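PDB 4ZCF: type III restriction-modification enzyme EcoP15I Res subunit from Escherichia coli, which works with the Mod subunit to recognise two inversely oriented 5'-CAGCAG-3' sites and cleave DNA 25-27 base pairs downstream of one, using helicase-type ATP motor and endonuclease domains. Local coordinates for residues G203-Q208 and L216-P221. Sequence-based numbering, arbitrary orientation.
Sequences GLLDNQ and LRAVKP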
loop_
_atom_site.group_PDB
_atom_site.type_symbol
_atom_site.label_atom_id
_atom_site.label_comp_id
_atom_site.label_asym_id
_atom_site.label_seq_id
_atom_site.Cartn_x
_atom_site.Cartn_y
_atom_site.Cartn_z
ATOM N N GLY C 203 4.215 -12.910 12.801
ATOM C CA GLY C 203 5.049 -14.086 12.613
ATOM C C GLY C 203 5.181 -14.425 11.144
ATOM O O GLY C 203 4.208 -14.319 10.387
ATOM N N LEU C 204 6.407 -14.774 10.723
ATOM C CA LEU C 204 6.732 -15.179 9.357
ATOM C C LEU C 204 7.203 -16.636 9.399
ATOM O O LEU C 204 7.576 -17.133 10.462
ATOM C CB LEU C 204 7.845 -14.304 8.717
ATOM C CG LEU C 204 7.752 -12.759 8.712
ATOM C CD1 LEU C 204 9.018 -12.155 8.128
ATOM C CD2 LEU C 204 6.579 -12.253 7.889
ATOM N N LEU C 205 7.234 -17.293 8.229
ATOM C CA LEU C 205 7.661 -18.674 8.037
ATOM C C LEU C 205 6.876 -19.649 8.904
ATOM O O LEU C 205 7.348 -20.075 9.967
ATOM C CB LEU C 205 9.188 -18.843 8.185
ATOM C CG LEU C 205 9.878 -19.413 6.962
ATOM C CD1 LEU C 205 11.258 -18.890 6.842
ATOM C CD2 LEU C 205 9.886 -20.916 6.970
ATOM N N ASP C 206 5.655 -19.978 8.443
ATOM C CA ASP C 206 4.718 -20.877 9.128
ATOM C C ASP C 206 4.500 -20.384 10.581
ATOM O O ASP C 206 4.539 -21.162 11.547
ATOM C CB ASP C 206 5.186 -22.357 9.023
ATOM C CG ASP C 206 4.237 -23.394 9.595
ATOM O OD1 ASP C 206 3.010 -23.122 9.637
ATOM O OD2 ASP C 206 4.721 -24.470 10.021
ATOM N N ASN C 207 4.318 -19.039 10.700
ATOM C CA ASN C 207 4.100 -18.264 11.925
ATOM C C ASN C 207 5.087 -18.601 13.057
ATOM O O ASN C 207 4.676 -18.801 14.203
ATOM C CB ASN C 207 2.645 -18.403 12.372
ATOM C CG ASN C 207 2.234 -17.423 13.442
ATOM O OD1 ASN C 207 2.665 -16.269 13.471
ATOM N ND2 ASN C 207 1.417 -17.879 14.362
ATOM N N GLN C 208 6.387 -18.671 12.742
ATOM C CA GLN C 208 7.397 -19.050 13.732
ATOM C C GLN C 208 8.300 -17.923 14.212
ATOM O O GLN C 208 8.660 -17.905 15.391
ATOM C CB GLN C 208 8.288 -20.177 13.185
ATOM C CG GLN C 208 7.635 -21.544 12.991
ATOM C CD GLN C 208 8.655 -22.502 12.404
ATOM O OE1 GLN C 208 9.220 -22.276 11.325
ATOM N NE2 GLN C 208 8.955 -23.577 13.122
ATOM N N LEU C 216 14.882 -14.681 7.914
ATOM C CA LEU C 216 15.800 -14.804 6.775
ATOM C C LEU C 216 16.763 -15.964 6.948
ATOM O O LEU C 216 17.046 -16.672 5.978
ATOM C CB LEU C 216 16.550 -13.504 6.487
ATOM C CG LEU C 216 15.711 -12.317 5.975
ATOM C CD1 LEU C 216 16.319 -11.019 6.366
ATOM C CD2 LEU C 216 15.532 -12.362 4.491
ATOM N N ARG C 217 17.235 -16.192 8.189
ATOM C CA ARG C 217 18.116 -17.314 8.507
ATOM C C ARG C 217 17.426 -18.657 8.168
ATOM O O ARG C 217 18.040 -19.502 7.514
ATOM C CB ARG C 217 18.561 -17.254 9.970
ATOM C CG ARG C 217 19.494 -18.401 10.355
ATOM C CD ARG C 217 19.628 -18.593 11.845
ATOM N NE ARG C 217 20.200 -17.418 12.509
ATOM C CZ ARG C 217 19.565 -16.687 13.420
ATOM N NH1 ARG C 217 18.330 -17.001 13.789
ATOM N NH2 ARG C 217 20.164 -15.646 13.979
ATOM N N ALA C 218 16.136 -18.811 8.554
ATOM C CA ALA C 218 15.289 -19.997 8.336
ATOM C C ALA C 218 15.005 -20.337 6.862
ATOM O O ALA C 218 14.638 -21.480 6.549
ATOM C CB ALA C 218 13.982 -19.842 9.089
ATOM N N VAL C 219 15.143 -19.340 5.969
ATOM C CA VAL C 219 14.941 -19.479 4.525
ATOM C C VAL C 219 16.134 -20.271 3.894
ATOM O O VAL C 219 16.011 -20.789 2.776
ATOM C CB VAL C 219 14.692 -18.063 3.922
ATOM C CG1 VAL C 219 15.363 -17.850 2.570
ATOM C CG2 VAL C 219 13.206 -17.758 3.849
ATOM N N LYS C 220 17.250 -20.414 4.664
ATOM C CA LYS C 220 18.506 -21.081 4.303
ATOM C C LYS C 220 19.036 -20.396 3.044
ATOM O O LYS C 220 18.941 -20.951 1.954
ATOM C CB LYS C 220 18.325 -22.611 4.143
ATOM C CG LYS C 220 17.932 -23.347 5.421
ATOM C CD LYS C 220 17.393 -24.737 5.082
ATOM C CE LYS C 220 16.431 -25.281 6.118
ATOM N NZ LYS C 220 15.338 -26.079 5.494
ATOM N N PRO C 221 19.509 -19.135 3.140
ATOM C CA PRO C 221 19.865 -18.410 1.908
ATOM C C PRO C 221 21.270 -18.575 1.339
ATOM O O PRO C 221 22.202 -18.966 2.045
ATOM C CB PRO C 221 19.588 -16.951 2.285
ATOM C CG PRO C 221 19.828 -16.894 3.755
ATOM C CD PRO C 221 19.649 -18.269 4.332
#
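No flat group bridges the two segments: Leu-205 meets Ala-218 and Val-219 through methyls alone, with no ring, amide or guanidinium face or edge between them. One atom carries the contact on the loop side. CD1 of Leu-205 lies 3.7 Å from CB of Ala-218 and also 3.7 Å from CG2 of Val-219, so its tip bridges two successive residues. With chi2 at 149°, CD1 lies roughly opposite CA across the CB-CG bond and becomes the leading atom of the side chain. The side chain of Val-219 runs nearly perpendicular to that of Leu-205, and the CA-CB bond of Ala-218 is directed at the loop. Ala-218 and Val-219 are the two central residues of the type I turn from Arg-217 to Lys-220, closed by Lys-220 N to Arg-217 O (3.1 Å), which leads from helix 212-217 to strand 222-226 of the parallel helicase-domain sheet. Leu-41 of helix 36-41 also packs on Leu-205, and Phe-209 on Ala-218. Across the interface no hydrogen bond forms, and 116 Å² is buried in total. The contact thus rests on dispersion and burial of apolar surface, joining the loop before helix 212-217 to this turn without directional bonds, away from the AMP cleft.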